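PDB 6XJ9: agarase from Pseudoalteromonas fuliginea, which probably hydrolyses the glycosidic bonds of agarose or its oligosaccharides, as a family GH50 glycoside hydrolase. Local coordinates for residues Leu545-Tyr550 with Glu569-Val574; Asn694-Tyr699 with Val734-Val739. One frame throughout, in Å; residues are numbered along the deposited sequence.

Contact 1: residues Leu545-Tyr550 with Glu569-Val574; sequences LMKEKY and EFDKGV
Asp571 OD2 receives the ammonium group of Lys547 in a hydrogen bond of 2.7 Å from Lys547 NZ, the closest approach between residues 545-550 and 569-574. The carboxylate accepts through its syn lone pair, the one facing its other oxygen, while NZ stays 3.4 Å from Asp571 OD1. The bond therefore rests on one oxygen, and the other turns to the hydroxyl of Ser543, one turn earlier on the helix of Lys547. The two side chains run to meet each other from opposite directions. Beyond CG the lysine is fully extended, which carries the charge across the gap between the helices.

The pair illustrates how neighbouring helices in a helix-rich part of the chain divide their labour, with a salt bridge toward the more accessible side and an apolar layer beneath. In that layer Phe570 has CG anti to its backbone N (chi1 180°) and extends its ring toward the neighbouring helix until Phe570 CZ lies 3.9 Å from Met546 CG. Met546 CB is a little farther from the same ring atom, so the methionine touches with the base of its chain. Its sulfur then leads away from Phe570, to the edge of the Tyr550 ring on its own helix. Trp567 meets Phe570 edge-to-face and also touches Met546 and Lys547. Helix 584-609 closes over Met546 through Asp586 and Leu590, and Lys539 NZ donates to the carbonyl oxygen of Phe570, near the end of the shorter helix.

Contact 2: residues Asn694-Tyr699 with Val734-Val739; sequences NMYTDY and VGFISV
Tyr696 and Phe736 meet as an offset edge-to-face pair, with the edge of Phe736 directed at the face of Tyr696, their planes at 65° and their centroids 5.6 Å apart. The pair packs helix 689-704 against the loop that follows strand 709-714, in the barrel-like catalytic region expected of a GH50 enzyme. The two side chains cross at about a right angle, and Tyr696 CE1 lies in the plane of the phenylalanine ring, 3.9 Å from Phe736 CE2. With CG anti to the backbone N (chi1 175°), the tyrosine projects from its helix toward the loop. Phe736 reaches it with chi1 at -117°, away from the usual staggered values, and its ring also meets Trp714 edge-to-face, while Met747, Ile748 and Ala751 of helix 745-763 touch it. Phe430 lies against Tyr696. Replacing Tyr696 with an alanine would probably open a gap beside the Phe736 edge and leave that ring without its aromatic partner on helix 689-704. Nearby, Arg692 NH2 bonds to the carbonyl oxygen of Gly735, a polar tie between the same helix and loop. The phenolic oxygen keeps only van der Waals company with the phenylalanine, Tyr696 OH lying 4.0 Å from Phe736 CZ.

How the contacts relate
From the N terminus, the chain first lays down a run of strands up to residue 210, the part related to carbohydrate-binding modules, and both contacts come later. Contact 1 then closes a short loop of 18 residues, ten of them helical, tying helix 537-550 to helix 567-572, the contact's centre about 39 Å from the chain's. Contact 2 opens only after contact 1 has closed, so the two neither nest nor cross. It spans 34 residues, including strand 709-714, and joins helix 689-704 to the loop before helix 745-763. The contacts lie on opposite sides of the chain's centre, with nearest atoms about 33 Å apart. One is local helix packing, the other a buried tie deeper inside.

Contact 1: residues Leu545-Tyr550 with Glu569-Val574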
loop_
_atom_site.group_PDB
_atom_site.type_symbol
_atom_site.label_atom_id
_atom_site.label_comp_id
_atom_site.label_asym_id
_atom_site.label_seq_id
_atom_site.Cartn_x
_atom_site.Cartn_y
_atom_site.Cartn_z
ATOM N N LEU A 545 23.985 9.738 52.900
ATOM C CA LEU A 545 22.645 10.295 52.766
ATOM C C LEU A 545 21.725 9.805 53.878
ATOM O O LEU A 545 20.855 10.553 54.334
ATOM C CB LEU A 545 22.059 9.934 51.393
ATOM C CG LEU A 545 22.701 10.650 50.208
ATOM C CD1 LEU A 545 22.268 10.035 48.880
ATOM C CD2 LEU A 545 22.375 12.134 50.248
ATOM N N MET A 546 21.879 8.535 54.270
ATOM C CA MET A 546 21.027 7.962 55.301
ATOM C C MET A 546 21.411 8.500 56.686
ATOM O O MET A 546 20.541 8.714 57.527
ATOM C CB MET A 546 21.090 6.431 55.270
ATOM C CG MET A 546 20.394 5.830 54.046
ATOM S SD MET A 546 18.628 6.266 53.981
ATOM C CE MET A 546 18.642 7.672 52.867
ATOM N N LYS A 547 22.716 8.711 56.913
ATOM C CA LYS A 547 23.225 9.294 58.150
ATOM C C LYS A 547 22.796 10.759 58.233
ATOM O O LYS A 547 22.489 11.261 59.313
ATOM C CB LYS A 547 24.755 9.222 58.216
ATOM C CG LYS A 547 25.350 7.841 58.453
ATOM C CD LYS A 547 26.862 7.834 58.375
ATOM C CE LYS A 547 27.443 6.441 58.453
ATOM N NZ LYS A 547 28.833 6.407 57.946
ATOM N N GLU A 548 22.783 11.437 57.082
ATOM C CA GLU A 548 22.324 12.813 57.025
ATOM C C GLU A 548 20.846 12.877 57.408
ATOM O O GLU A 548 20.428 13.830 58.058
ATOM C CB GLU A 548 22.569 13.402 55.634
ATOM C CG GLU A 548 22.091 14.835 55.488
ATOM C CD GLU A 548 21.916 15.309 54.054
ATOM O OE1 GLU A 548 21.627 14.467 53.176
ATOM O OE2 GLU A 548 22.064 16.519 53.815
ATOM N N LYS A 549 20.073 11.851 57.020
ATOM C CA LYS A 549 18.632 11.834 57.235
ATOM C C LYS A 549 18.289 11.361 58.648
ATOM O O LYS A 549 17.334 11.862 59.239
ATOM C CB LYS A 549 17.899 11.006 56.170
ATOM C CG LYS A 549 16.460 10.613 56.503
ATOM C CD LYS A 549 15.575 10.300 55.297
ATOM C CE LYS A 549 14.217 9.749 55.680
ATOM N NZ LYS A 549 13.369 9.461 54.496
ATOM N N TYR A 550 19.045 10.389 59.175
ATOM C CA TYR A 550 18.606 9.669 60.362
ATOM C C TYR A 550 19.447 9.980 61.596
ATOM O O TYR A 550 19.038 9.639 62.706
ATOM C CB TYR A 550 18.538 8.163 60.109
ATOM C CG TYR A 550 17.368 7.760 59.257
ATOM C CD1 TYR A 550 16.074 7.820 59.751
ATOM C CD2 TYR A 550 17.551 7.362 57.941
ATOM C CE1 TYR A 550 14.990 7.469 58.962
ATOM C CE2 TYR A 550 16.479 7.007 57.142
ATOM C CZ TYR A 550 15.197 7.060 57.655
ATOM O OH TYR A 550 14.134 6.710 56.877
ATOM N N GLU A 569 28.098 -1.177 60.898
ATOM C CA GLU A 569 27.421 -2.341 60.346
ATOM C C GLU A 569 26.769 -1.942 59.021
ATOM O O GLU A 569 26.951 -2.619 58.012
ATOM C CB GLU A 569 26.395 -2.933 61.322
ATOM C CG GLU A 569 25.950 -4.346 60.951
ATOM C CD GLU A 569 24.808 -4.958 61.753
ATOM O OE1 GLU A 569 24.662 -4.619 62.945
ATOM O OE2 GLU A 569 24.062 -5.781 61.182
ATOM N N PHE A 570 26.037 -0.817 59.040
ATOM C CA PHE A 570 25.301 -0.342 57.879
ATOM C C PHE A 570 26.256 -0.172 56.701
ATOM O O PHE A 570 25.984 -0.648 55.597
ATOM C CB PHE A 570 24.530 0.939 58.203
ATOM C CG PHE A 570 23.747 1.493 57.038
ATOM C CD1 PHE A 570 22.386 1.251 56.919
ATOM C CD2 PHE A 570 24.379 2.229 56.044
ATOM C CE1 PHE A 570 21.672 1.745 55.835
ATOM C CE2 PHE A 570 23.663 2.727 54.964
ATOM C CZ PHE A 570 22.311 2.480 54.860
ATOM N N ASP A 571 27.389 0.484 56.980
ATOM C CA ASP A 571 28.421 0.815 56.013
ATOM C C ASP A 571 29.040 -0.450 55.429
ATOM O O ASP A 571 29.375 -0.483 54.244
ATOM C CB ASP A 571 29.486 1.708 56.654
ATOM C CG ASP A 571 28.979 3.108 56.962
ATOM O OD1 ASP A 571 27.803 3.392 56.629
ATOM O OD2 ASP A 571 29.759 3.904 57.534
ATOM N N LYS A 572 29.197 -1.474 56.279
ATOM C CA LYS A 572 29.827 -2.729 55.892
ATOM C C LYS A 572 28.931 -3.481 54.906
ATOM O O LYS A 572 29.425 -4.098 53.964
ATOM C CB LYS A 572 30.110 -3.586 57.133
ATOM C CG LYS A 572 30.984 -4.816 56.910
ATOM C CD LYS A 572 31.240 -5.611 58.184
ATOM C CE LYS A 572 31.992 -6.907 57.940
ATOM N NZ LYS A 572 32.039 -7.767 59.149
ATOM N N GLY A 573 27.616 -3.434 55.145
ATOM C CA GLY A 573 26.668 -4.199 54.351
ATOM C C GLY A 573 25.366 -4.430 55.110
ATOM O O GLY A 573 25.397 -4.879 56.253
ATOM N N VAL A 574 24.234 -4.104 54.464
ATOM C CA VAL A 574 22.904 -4.360 55.005
ATOM C C VAL A 574 22.163 -5.264 54.033
ATOM O O VAL A 574 22.192 -5.025 52.828
ATOM C CB VAL A 574 22.076 -3.071 55.190
ATOM C CG1 VAL A 574 20.845 -3.302 56.055
ATOM C CG2 VAL A 574 22.891 -1.897 55.699
#

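Contact 2: residues Asn694-Tyr699 with Val734-Val739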
loop_
_atom_site.group_PDB
_atom_site.type_symbol
_atom_site.label_atom_id
_atom_site.label_comp_id
_atom_site.label_asym_id
_atom_site.label_seq_id
_atom_site.Cartn_x
_atom_site.Cartn_y
_atom_site.Cartn_z
ATOM N N ASN A 694 0.875 2.505 7.348
ATOM C CA ASN A 694 -0.226 3.180 8.017
ATOM C C ASN A 694 0.045 3.242 9.514
ATOM O O ASN A 694 -0.312 4.210 10.162
ATOM C CB ASN A 694 -1.578 2.504 7.770
ATOM C CG ASN A 694 -2.036 2.655 6.335
ATOM O OD1 ASN A 694 -1.479 3.449 5.577
ATOM N ND2 ASN A 694 -3.074 1.928 5.967
ATOM N N MET A 695 0.698 2.212 10.053
ATOM C CA MET A 695 0.927 2.161 11.486
ATOM C C MET A 695 2.070 3.115 11.831
ATOM O O MET A 695 2.053 3.763 12.873
ATOM C CB MET A 695 1.243 0.733 11.927
ATOM C CG MET A 695 -0.016 -0.142 12.003
ATOM S SD MET A 695 0.420 -1.859 12.440
ATOM C CE MET A 695 1.006 -1.606 14.113
ATOM N N TYR A 696 3.057 3.184 10.939
ATOM C CA TYR A 696 4.087 4.208 10.987
ATOM C C TYR A 696 3.449 5.591 11.115
ATOM O O TYR A 696 3.822 6.374 11.986
ATOM C CB TYR A 696 4.895 4.174 9.689
ATOM C CG TYR A 696 5.912 5.278 9.568
ATOM C CD1 TYR A 696 7.146 5.156 10.182
ATOM C CD2 TYR A 696 5.651 6.435 8.841
ATOM C CE1 TYR A 696 8.108 6.149 10.080
ATOM C CE2 TYR A 696 6.612 7.434 8.723
ATOM C CZ TYR A 696 7.838 7.293 9.355
ATOM O OH TYR A 696 8.798 8.263 9.283
ATOM N N THR A 697 2.505 5.889 10.216
ATOM C CA THR A 697 1.839 7.188 10.152
ATOM C C THR A 697 1.139 7.508 11.478
ATOM O O THR A 697 1.264 8.617 11.993
ATOM C CB THR A 697 0.864 7.226 8.963
ATOM O OG1 THR A 697 1.693 7.229 7.803
ATOM C CG2 THR A 697 -0.044 8.442 8.928
ATOM N N ASP A 698 0.394 6.536 12.016
ATOM C CA ASP A 698 -0.296 6.689 13.290
ATOM C C ASP A 698 0.703 6.999 14.401
ATOM O O ASP A 698 0.426 7.845 15.248
ATOM C CB ASP A 698 -1.075 5.429 13.680
ATOM C CG ASP A 698 -2.390 5.263 12.929
ATOM O OD1 ASP A 698 -2.831 6.247 12.294
ATOM O OD2 ASP A 698 -2.980 4.155 13.009
ATOM N N TYR A 699 1.833 6.279 14.405
ATOM C CA TYR A 699 2.827 6.406 15.463
ATOM C C TYR A 699 3.399 7.817 15.426
ATOM O O TYR A 699 3.510 8.478 16.453
ATOM C CB TYR A 699 3.989 5.418 15.277
ATOM C CG TYR A 699 4.975 5.406 16.421
ATOM C CD1 TYR A 699 5.884 6.439 16.597
ATOM C CD2 TYR A 699 5.006 4.362 17.333
ATOM C CE1 TYR A 699 6.793 6.438 17.642
ATOM C CE2 TYR A 699 5.911 4.342 18.385
ATOM C CZ TYR A 699 6.810 5.382 18.539
ATOM O OH TYR A 699 7.694 5.380 19.580
ATOM N N VAL A 734 13.011 -4.434 10.121
ATOM C CA VAL A 734 13.161 -3.124 10.746
ATOM C C VAL A 734 13.582 -2.062 9.720
ATOM O O VAL A 734 13.681 -0.881 10.048
ATOM C CB VAL A 734 14.170 -3.154 11.917
ATOM C CG1 VAL A 734 13.607 -3.776 13.192
ATOM C CG2 VAL A 734 15.491 -3.803 11.533
ATOM N N GLY A 735 13.876 -2.473 8.483
ATOM C CA GLY A 735 14.470 -1.571 7.504
ATOM C C GLY A 735 13.450 -0.656 6.828
ATOM O O GLY A 735 12.336 -1.079 6.517
ATOM N N PHE A 736 13.862 0.599 6.587
ATOM C CA PHE A 736 13.218 1.458 5.597
ATOM C C PHE A 736 13.547 0.980 4.181
ATOM O O PHE A 736 12.810 1.286 3.234
ATOM C CB PHE A 736 13.582 2.931 5.826
ATOM C CG PHE A 736 12.401 3.806 6.176
ATOM C CD1 PHE A 736 11.924 4.749 5.281
ATOM C CD2 PHE A 736 11.737 3.654 7.383
ATOM C CE1 PHE A 736 10.824 5.534 5.591
ATOM C CE2 PHE A 736 10.640 4.441 7.695
ATOM C CZ PHE A 736 10.183 5.380 6.799
ATOM N N ILE A 737 14.665 0.242 4.056
ATOM C CA ILE A 737 15.122 -0.345 2.800
ATOM C C ILE A 737 15.499 -1.812 3.034
ATOM O O ILE A 737 15.905 -2.186 4.135
ATOM C CB ILE A 737 16.325 0.433 2.219
ATOM C CG1 ILE A 737 17.652 -0.012 2.838
ATOM C CG2 ILE A 737 16.132 1.946 2.292
ATOM C CD1 ILE A 737 18.830 0.856 2.467
ATOM N N SER A 738 15.423 -2.621 1.966
ATOM C CA SER A 738 15.746 -4.042 2.005
ATOM C C SER A 738 17.248 -4.264 1.846
ATOM O O SER A 738 18.010 -3.325 1.633
ATOM C CB SER A 738 14.986 -4.787 0.923
ATOM O OG SER A 738 15.558 -4.512 -0.354
ATOM N N VAL A 739 17.661 -5.539 1.911
ATOM C CA VAL A 739 19.052 -5.942 1.794
ATOM C C VAL A 739 19.607 -5.650 0.391
ATOM O O VAL A 739 20.823 -5.627 0.210
ATOM C CB VAL A 739 19.181 -7.439 2.148
ATOM C CG1 VAL A 739 18.422 -8.326 1.166
ATOM C CG2 VAL A 739 20.623 -7.886 2.264
#